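Local atomic coordinates of D-2-hydroxyacid dehydrogensase protein (Ketogulonicigenium vulgare, PDB entry 4LSW), a protein that probably catalyses the NAD(P)-dependent interconversion of D-2-hydroxy acids and the corresponding 2-keto acids. Residues E189-V203 / T211-L223. Numbering follows the deposited sequence.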
ATOM      1  N   GLU A 189     -11.054 -20.834   4.322  1.00  8.60           N
ATOM      2  CA  GLU A 189      -9.991 -20.852   5.329  1.00  9.02           C
ATOM      3  C   GLU A 189      -8.603 -20.521   4.800  1.00  9.33           C
ATOM      4  O   GLU A 189      -7.808 -19.862   5.479  1.00 12.98           O
ATOM      5  CB  GLU A 189      -9.931 -22.213   6.054  1.00 11.45           C
ATOM      6  CG  GLU A 189     -11.132 -22.535   6.940  1.00 10.83           C
ATOM      7  CD  GLU A 189     -11.093 -21.847   8.300  1.00  7.97           C
ATOM      8  OE1 GLU A 189     -10.141 -21.084   8.580  1.00 10.33           O
ATOM      9  OE2 GLU A 189     -12.050 -22.065   9.073  1.00 12.09           O
ATOM     10  N   ASP A 190      -8.296 -20.975   3.589  1.00  9.99           N
ATOM     11  CA  ASP A 190      -6.923 -20.885   3.117  1.00 11.21           C
ATOM     12  C   ASP A 190      -6.865 -20.345   1.704  1.00 10.07           C
ATOM     13  O   ASP A 190      -7.857 -20.414   0.968  1.00 10.24           O
ATOM     14  CB  ASP A 190      -6.244 -22.254   3.164  1.00 11.66           C
ATOM     15  CG  ASP A 190      -6.732 -23.173   2.078  1.00 12.93           C
ATOM     16  OD1 ASP A 190      -7.950 -23.401   2.009  1.00 19.08           O
ATOM     17  OD2 ASP A 190      -5.898 -23.627   1.272  1.00 18.97           O
ATOM     18  N   ALA A 191      -5.699 -19.828   1.333  1.00  7.64           N
ATOM     19  CA  ALA A 191      -5.517 -19.182   0.039  1.00  6.93           C
ATOM     20  C   ALA A 191      -5.562 -20.148  -1.144  1.00  8.81           C
ATOM     21  O   ALA A 191      -6.006 -19.772  -2.226  1.00  7.03           O
ATOM     22  CB  ALA A 191      -4.232 -18.380   0.020  1.00  7.91           C
ATOM     23  N   VAL A 192      -5.114 -21.387  -0.956  1.00  6.50           N
ATOM     24  CA  VAL A 192      -5.146 -22.355  -2.048  1.00  6.14           C
ATOM     25  C   VAL A 192      -6.572 -22.657  -2.483  1.00  6.87           C
ATOM     26  O   VAL A 192      -6.884 -22.599  -3.680  1.00  8.83           O
ATOM     27  CB  VAL A 192      -4.408 -23.665  -1.689  1.00  6.80           C
ATOM     28  CG1 VAL A 192      -4.647 -24.720  -2.765  1.00 10.70           C
ATOM     29  CG2 VAL A 192      -2.939 -23.392  -1.529  1.00  9.87           C
ATOM     30  N   THR A 193      -7.437 -22.943  -1.511  1.00  8.20           N
ATOM     31  CA  THR A 193      -8.842 -23.219  -1.795  1.00  8.40           C
ATOM     32  C   THR A 193      -9.520 -21.995  -2.393  1.00  9.20           C
ATOM     33  O   THR A 193     -10.309 -22.107  -3.336  1.00 10.32           O
ATOM     34  CB  THR A 193      -9.587 -23.635  -0.529  1.00 11.17           C
ATOM     35  OG1 THR A 193      -8.898 -24.735   0.086  1.00 14.90           O
ATOM     36  CG2 THR A 193     -11.016 -24.043  -0.856  1.00 13.93           C
ATOM     37  N   LEU A 194      -9.210 -20.823  -1.851  1.00  7.39           N
ATOM     38  CA  LEU A 194      -9.771 -19.581  -2.374  1.00  6.23           C
ATOM     39  C   LEU A 194      -9.443 -19.453  -3.858  1.00  7.43           C
ATOM     40  O   LEU A 194     -10.321 -19.217  -4.697  1.00  8.38           O
ATOM     41  CB  LEU A 194      -9.202 -18.382  -1.606  1.00  6.52           C
ATOM     42  CG  LEU A 194      -9.693 -16.998  -2.046  1.00  4.71           C
ATOM     43  CD1 LEU A 194     -11.166 -16.866  -1.746  1.00  7.17           C
ATOM     44  CD2 LEU A 194      -8.898 -15.927  -1.334  1.00  6.26           C
ATOM     45  N   ALA A 195      -8.169 -19.636  -4.180  1.00  6.08           N
ATOM     46  CA  ALA A 195      -7.703 -19.458  -5.546  1.00  4.70           C
ATOM     47  C   ALA A 195      -8.290 -20.474  -6.516  1.00  6.21           C
ATOM     48  O   ALA A 195      -8.580 -20.156  -7.679  1.00  6.81           O
ATOM     49  CB  ALA A 195      -6.187 -19.535  -5.564  1.00  5.04           C
ATOM     50  N   ARG A 196      -8.435 -21.711  -6.043  1.00  5.87           N
ATOM     51  CA  ARG A 196      -8.924 -22.799  -6.878  1.00  7.25           C
ATOM     52  C   ARG A 196     -10.251 -22.479  -7.564  1.00  8.14           C
ATOM     53  O   ARG A 196     -10.453 -22.834  -8.729  1.00  7.79           O
ATOM     54  CB  ARG A 196      -9.057 -24.082  -6.047  1.00 11.07           C
ATOM     55  CG  ARG A 196      -9.500 -25.293  -6.863  1.00 13.83           C
ATOM     56  CD  ARG A 196      -9.756 -26.509  -5.981  1.00 19.75           C
ATOM     57  NE  ARG A 196     -10.604 -26.175  -4.839  1.00 28.75           N
ATOM     58  CZ  ARG A 196     -11.887 -26.507  -4.724  1.00 27.91           C
ATOM     59  NH1 ARG A 196     -12.488 -27.202  -5.684  1.00 38.29           N
ATOM     60  NH2 ARG A 196     -12.573 -26.155  -3.639  1.00 23.97           N
ATOM     61  N   ASP A 197     -11.135 -21.802  -6.842  1.00  7.51           N
ATOM     62  CA  ASP A 197     -12.505 -21.587  -7.297  1.00  8.55           C
ATOM     63  C   ASP A 197     -12.774 -20.200  -7.873  1.00  8.29           C
ATOM     64  O   ASP A 197     -13.934 -19.825  -8.027  1.00  7.36           O
ATOM     65  CB  ASP A 197     -13.490 -21.841  -6.150  1.00 10.21           C
ATOM     66  CG  ASP A 197     -13.474 -23.274  -5.674  1.00 16.82           C
ATOM     67  OD1 ASP A 197     -13.141 -24.153  -6.487  1.00 14.68           O
ATOM     68  OD2 ASP A 197     -13.788 -23.511  -4.487  1.00 17.23           O
ATOM     69  N   VAL A 198     -11.733 -19.430  -8.176  1.00  5.68           N
ATOM     70  CA  VAL A 198     -11.957 -18.081  -8.726  1.00  4.35           C
ATOM     71  C   VAL A 198     -11.200 -17.806 -10.016  1.00  5.03           C
ATOM     72  O   VAL A 198     -10.218 -18.481 -10.327  1.00  6.85           O
ATOM     73  CB  VAL A 198     -11.657 -16.953  -7.703  1.00  5.73           C
ATOM     74  CG1 VAL A 198     -12.456 -17.153  -6.447  1.00  5.25           C
ATOM     75  CG2 VAL A 198     -10.157 -16.885  -7.391  1.00  5.00           C
ATOM     76  N   ASP A 199     -11.661 -16.790 -10.748  1.00  5.43           N
ATOM     77  CA  ASP A 199     -11.057 -16.370 -11.992  1.00  5.46           C
ATOM     78  C   ASP A 199     -10.111 -15.183 -11.793  1.00  4.72           C
ATOM     79  O   ASP A 199      -9.217 -14.958 -12.603  1.00  5.57           O
ATOM     80  CB  ASP A 199     -12.160 -16.000 -12.990  1.00  7.17           C
ATOM     81  CG  ASP A 199     -13.150 -17.132 -13.191  1.00  8.02           C
ATOM     82  OD1 ASP A 199     -12.707 -18.188 -13.676  1.00  7.91           O
ATOM     83  OD2 ASP A 199     -14.351 -16.989 -12.851  1.00  6.96           O
ATOM     84  N   PHE A 200     -10.320 -14.435 -10.714  1.00  4.99           N
ATOM     85  CA  PHE A 200      -9.544 -13.244 -10.396  1.00  4.02           C
ATOM     86  C   PHE A 200      -9.273 -13.295  -8.907  1.00  5.36           C
ATOM     87  O   PHE A 200     -10.200 -13.511  -8.133  1.00  5.35           O
ATOM     88  CB  PHE A 200     -10.357 -11.973 -10.690  1.00  3.64           C
ATOM     89  CG  PHE A 200     -10.869 -11.875 -12.098  1.00  4.50           C
ATOM     90  CD1 PHE A 200     -10.083 -11.317 -13.096  1.00  5.35           C
ATOM     91  CD2 PHE A 200     -12.145 -12.324 -12.422  1.00  5.88           C
ATOM     92  CE1 PHE A 200     -10.559 -11.206 -14.404  1.00  4.46           C
ATOM     93  CE2 PHE A 200     -12.620 -12.227 -13.733  1.00  6.85           C
ATOM     94  CZ  PHE A 200     -11.834 -11.662 -14.716  1.00  6.68           C
ATOM     95  N   LEU A 201      -8.017 -13.133  -8.506  1.00  4.68           N
ATOM     96  CA  LEU A 201      -7.661 -13.141  -7.081  1.00  4.27           C
ATOM     97  C   LEU A 201      -6.977 -11.836  -6.709  1.00  5.64           C
ATOM     98  O   LEU A 201      -5.933 -11.488  -7.282  1.00  6.23           O
ATOM     99  CB  LEU A 201      -6.710 -14.302  -6.762  1.00  4.99           C
ATOM    100  CG  LEU A 201      -6.233 -14.419  -5.314  1.00  5.02           C
ATOM    101  CD1 LEU A 201      -7.397 -14.703  -4.381  1.00  7.20           C
ATOM    102  CD2 LEU A 201      -5.166 -15.507  -5.186  1.00  7.38           C
ATOM    103  N   PHE A 202      -7.569 -11.108  -5.775  1.00  4.48           N
ATOM    104  CA  PHE A 202      -6.997  -9.851  -5.308  1.00  5.33           C
ATOM    105  C   PHE A 202      -6.211 -10.096  -4.039  1.00  6.09           C
ATOM    106  O   PHE A 202      -6.729 -10.699  -3.097  1.00  5.94           O
ATOM    107  CB  PHE A 202      -8.113  -8.839  -5.014  1.00  4.41           C
ATOM    108  CG  PHE A 202      -8.806  -8.331  -6.243  1.00  4.02           C
ATOM    109  CD1 PHE A 202      -9.831  -9.066  -6.839  1.00  5.90           C
ATOM    110  CD2 PHE A 202      -8.424  -7.128  -6.813  1.00  4.57           C
ATOM    111  CE1 PHE A 202     -10.472  -8.603  -7.978  1.00  5.40           C
ATOM    112  CE2 PHE A 202      -9.068  -6.662  -7.953  1.00  6.19           C
ATOM    113  CZ  PHE A 202     -10.088  -7.399  -8.531  1.00  6.01           C
ATOM    114  N   VAL A 203      -4.974  -9.618  -4.000  1.00  6.05           N
ATOM    115  CA  VAL A 203      -4.162  -9.733  -2.797  1.00  5.80           C
ATOM    116  C   VAL A 203      -4.191  -8.402  -2.062  1.00  9.25           C
ATOM    117  O   VAL A 203      -3.625  -7.399  -2.527  1.00  8.57           O
ATOM    118  CB  VAL A 203      -2.726 -10.129  -3.125  1.00  7.27           C
ATOM    119  CG1 VAL A 203      -1.934 -10.326  -1.839  1.00 11.25           C
ATOM    120  CG2 VAL A 203      -2.727 -11.399  -3.948  1.00  8.26           C
ATOM    121  N   THR A 211       0.802 -18.463   7.325  1.00 24.18           N
ATOM    122  CA  THR A 211       1.279 -19.434   6.341  1.00 18.94           C
ATOM    123  C   THR A 211       0.245 -19.810   5.273  1.00 15.26           C
ATOM    124  O   THR A 211       0.561 -19.832   4.081  1.00 14.51           O
ATOM    125  CB  THR A 211       1.848 -20.703   7.017  1.00 17.06           C
ATOM    126  OG1 THR A 211       2.859 -20.317   7.957  1.00 24.17           O
ATOM    127  CG2 THR A 211       2.463 -21.624   5.985  1.00 21.35           C
ATOM    128  N   ARG A 212      -0.993 -20.059   5.690  1.00 16.42           N
ATOM    129  CA  ARG A 212      -2.018 -20.510   4.751  1.00 13.08           C
ATOM    130  C   ARG A 212      -2.533 -19.382   3.861  1.00 12.97           C
ATOM    131  O   ARG A 212      -3.359 -19.612   2.974  1.00 12.12           O
ATOM    132  CB  ARG A 212      -3.183 -21.185   5.477  1.00 13.27           C
ATOM    133  CG  ARG A 212      -4.024 -20.244   6.330  1.00 13.51           C
ATOM    134  CD  ARG A 212      -5.194 -20.999   6.956  1.00 14.69           C
ATOM    135  NE  ARG A 212      -5.893 -20.201   7.961  1.00 15.21           N
ATOM    136  CZ  ARG A 212      -5.516 -20.087   9.231  1.00 16.80           C
ATOM    137  NH1 ARG A 212      -4.432 -20.715   9.666  1.00 18.78           N
ATOM    138  NH2 ARG A 212      -6.222 -19.340  10.070  1.00 15.55           N
ATOM    139  N   HIS A 213      -2.048 -18.169   4.099  1.00 13.12           N
ATOM    140  CA  HIS A 213      -2.490 -17.018   3.308  1.00 10.78           C
ATOM    141  C   HIS A 213      -1.366 -16.438   2.444  1.00 15.88           C
ATOM    142  O   HIS A 213      -1.560 -15.476   1.696  1.00 15.07           O
ATOM    143  CB  HIS A 213      -3.086 -15.943   4.226  1.00 12.77           C
ATOM    144  CG  HIS A 213      -4.325 -16.389   4.941  1.00 13.78           C
ATOM    145  ND1 HIS A 213      -4.517 -16.203   6.290  1.00 14.60           N
ATOM    146  CD2 HIS A 213      -5.433 -17.019   4.480  1.00 11.80           C
ATOM    147  CE1 HIS A 213      -5.693 -16.705   6.636  1.00 14.61           C
ATOM    148  NE2 HIS A 213      -6.265 -17.203   5.557  1.00 12.46           N
ATOM    149  N   ILE A 214      -0.183 -17.022   2.551  1.00 12.63           N
ATOM    150  CA  ILE A 214       0.934 -16.621   1.713  1.00 12.53           C
ATOM    151  C   ILE A 214       0.727 -17.084   0.259  1.00 12.62           C
ATOM    152  O   ILE A 214       0.277 -18.215   0.020  1.00 13.93           O
ATOM    153  CB  ILE A 214       2.247 -17.216   2.271  1.00 17.44           C
ATOM    154  CG1 ILE A 214       2.530 -16.655   3.667  1.00 20.49           C
ATOM    155  CG2 ILE A 214       3.408 -16.971   1.315  1.00 22.80           C
ATOM    156  CD1 ILE A 214       3.631 -17.400   4.421  1.00 25.16           C
ATOM    157  N   VAL A 215       1.045 -16.216  -0.703  1.00 11.68           N
ATOM    158  CA  VAL A 215       0.858 -16.535  -2.114  1.00  9.81           C
ATOM    159  C   VAL A 215       2.126 -17.133  -2.703  1.00 11.80           C
ATOM    160  O   VAL A 215       3.008 -16.414  -3.175  1.00 12.46           O
ATOM    161  CB  VAL A 215       0.426 -15.305  -2.941  1.00  8.64           C
ATOM    162  CG1 VAL A 215       0.149 -15.698  -4.392  1.00  9.58           C
ATOM    163  CG2 VAL A 215      -0.807 -14.675  -2.319  1.00  9.78           C
ATOM    164  N   GLY A 216       2.202 -18.457  -2.669  1.00  9.71           N
ATOM    165  CA  GLY A 216       3.326 -19.169  -3.246  1.00  9.79           C
ATOM    166  C   GLY A 216       2.912 -20.011  -4.443  1.00 10.46           C
ATOM    167  O   GLY A 216       1.824 -19.828  -5.002  1.00  8.12           O
ATOM    168  N   ARG A 217       3.767 -20.952  -4.832  1.00  9.26           N
ATOM    169  CA  ARG A 217       3.496 -21.808  -5.990  1.00  7.11           C
ATOM    170  C   ARG A 217       2.125 -22.494  -5.925  1.00  7.94           C
ATOM    171  O   ARG A 217       1.414 -22.530  -6.926  1.00  7.76           O
ATOM    172  CB  ARG A 217       4.591 -22.874  -6.171  1.00  9.36           C
ATOM    173  CG  ARG A 217       4.290 -23.877  -7.283  1.00  9.71           C
ATOM    174  CD  ARG A 217       5.423 -24.899  -7.476  1.00 11.25           C
ATOM    175  NE  ARG A 217       6.390 -24.478  -8.482  1.00  9.10           N
ATOM    176  CZ  ARG A 217       6.545 -25.068  -9.664  1.00  8.70           C
ATOM    177  NH1 ARG A 217       5.807 -26.120  -9.996  1.00 10.29           N
ATOM    178  NH2 ARG A 217       7.455 -24.618 -10.514  1.00  9.50           N
ATOM    179  N   ASP A 218       1.749 -23.037  -4.767  1.00  9.20           N
ATOM    180  CA  ASP A 218       0.485 -23.758  -4.686  1.00  9.57           C
ATOM    181  C   ASP A 218      -0.728 -22.850  -4.916  1.00  6.65           C
ATOM    182  O   ASP A 218      -1.668 -23.235  -5.615  1.00  7.31           O
ATOM    183  CB  ASP A 218       0.360 -24.527  -3.359  1.00  8.70           C
ATOM    184  CG  ASP A 218       1.296 -25.719  -3.280  1.00 14.14           C
ATOM    185  OD1 ASP A 218       1.700 -26.230  -4.339  1.00 13.42           O
ATOM    186  OD2 ASP A 218       1.611 -26.135  -2.148  1.00 18.57           O
ATOM    187  N   VAL A 219      -0.698 -21.653  -4.335  1.00  7.32           N
ATOM    188  CA  VAL A 219      -1.805 -20.710  -4.526  1.00  5.40           C
ATOM    189  C   VAL A 219      -1.858 -20.276  -5.983  1.00  8.19           C
ATOM    190  O   VAL A 219      -2.926 -20.249  -6.597  1.00  6.58           O
ATOM    191  CB  VAL A 219      -1.655 -19.480  -3.629  1.00  5.75           C
ATOM    192  CG1 VAL A 219      -2.729 -18.435  -3.963  1.00  5.68           C
ATOM    193  CG2 VAL A 219      -1.757 -19.904  -2.177  1.00  7.98           C
ATOM    194  N   ILE A 220      -0.695 -19.953  -6.534  1.00  6.33           N
ATOM    195  CA  ILE A 220      -0.595 -19.495  -7.913  1.00  4.80           C
ATOM    196  C   ILE A 220      -1.086 -20.566  -8.885  1.00  5.97           C
ATOM    197  O   ILE A 220      -1.808 -20.284  -9.841  1.00  7.61           O
ATOM    198  CB  ILE A 220       0.844 -19.049  -8.233  1.00  6.24           C
ATOM    199  CG1 ILE A 220       1.186 -17.803  -7.406  1.00  8.55           C
ATOM    200  CG2 ILE A 220       0.991 -18.787  -9.723  1.00  8.43           C
ATOM    201  CD1 ILE A 220       2.670 -17.478  -7.361  1.00 11.35           C
ATOM    202  N   GLU A 221      -0.711 -21.816  -8.627  1.00  6.42           N
ATOM    203  CA  GLU A 221      -1.119 -22.912  -9.501  1.00  6.35           C
ATOM    204  C   GLU A 221      -2.617 -23.171  -9.416  1.00  6.50           C
ATOM    205  O   GLU A 221      -3.263 -23.485 -10.412  1.00  7.04           O
ATOM    206  CB  GLU A 221      -0.325 -24.186  -9.182  1.00  8.73           C
ATOM    207  CG  GLU A 221       1.109 -24.077  -9.652  1.00  9.51           C
ATOM    208  CD  GLU A 221       1.839 -25.395  -9.672  1.00 12.20           C
ATOM    209  OE1 GLU A 221       1.377 -26.376  -9.040  1.00 12.61           O
ATOM    210  OE2 GLU A 221       2.894 -25.434 -10.330  1.00 10.58           O
ATOM    211  N   ALA A 222      -3.161 -23.032  -8.218  1.00  6.23           N
ATOM    212  CA  ALA A 222      -4.595 -23.176  -8.024  1.00  6.03           C
ATOM    213  C   ALA A 222      -5.384 -22.059  -8.719  1.00  6.99           C
ATOM    214  O   ALA A 222      -6.498 -22.288  -9.195  1.00  6.86           O
ATOM    215  CB  ALA A 222      -4.935 -23.256  -6.532  1.00  6.10           C
ATOM    216  N   LEU A 223      -4.807 -20.864  -8.770  1.00  5.45           N
ATOM    217  CA  LEU A 223      -5.431 -19.752  -9.475  1.00  4.45           C
ATOM    218  C   LEU A 223      -5.561 -20.111 -10.956  1.00  6.17           C
ATOM    219  O   LEU A 223      -6.601 -19.866 -11.568  1.00  5.58           O
ATOM    220  CB  LEU A 223      -4.628 -18.469  -9.263  1.00  5.50           C
ATOM    221  CG  LEU A 223      -5.186 -17.169  -9.837  1.00  5.06           C
ATOM    222  CD1 LEU A 223      -6.672 -17.053  -9.492  1.00  5.38           C
ATOM    223  CD2 LEU A 223      -4.388 -16.011  -9.288  1.00  5.27           C
TER
HETATM  224  O   HOH W   1      -8.507 -18.786   8.346  1.00 13.77           O
HETATM  225  O   HOH W   2      -2.751 -21.684   1.170  1.00 17.32           O
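Ala191 N donates to Arg212 O over 2.9 Å, a nearly linear bond (167° at the hydrogen) that ties the first turn of helix 191-196 to the 3-10 turn 211-213. The same carbonyl accepts a hydrogen bond from a water that in turn accepts one from Val192 N, so two successive amides at the helix start are joined to it, one directly. Two residues before Ala191, Glu189 O is approached by two side chains, both through weak, bent bonds: His213 NE2 at 3.1 Å and Arg212 NE at 3.2 Å. Arg212 leaves its backbone with CG between N and the carbonyl carbon (chi1 68°), which sets CG over the face of the His213 ring; the extended chain then carries NE and the guanidinium edge to Glu189 O. A second water links Glu189 OE1 to Arg212 NH2. Asp190 caps the helix, its OD2 receiving Thr193 N.

Beyond this polar end, helices 191-196 and 217-223 run side by side, their axes 7.5 Å apart at closest approach and 15° from parallel. Small residues permit the closeness: Ala191 CB meets Val219 CG2 at 3.6 Å, Ala195 CB rests on Val219 O, and Ala222 CB reaches Val192 O at 3.5 Å. Val219 straddles the interface, CG2 touching Ala191 and Val192 while CG1 faces Ala195 and Leu201 CD2. At the far end Arg196 CA makes a CA-H...O contact with Ala222 O (3.4 Å), and Leu223 spreads both methyls against Leu201 CB, 3.8 Å from CD2. Leu201 of strand 200-203 thus supports helix 217-223, while helix 191-196 leans over strands 147-151 and 170-174. Neighbouring helices packed on one face of a parallel sheet, with helix 217-223 in the crossover between strands 200-203 and 228-231, are characteristic of the Rossmann-type NAD-binding domain.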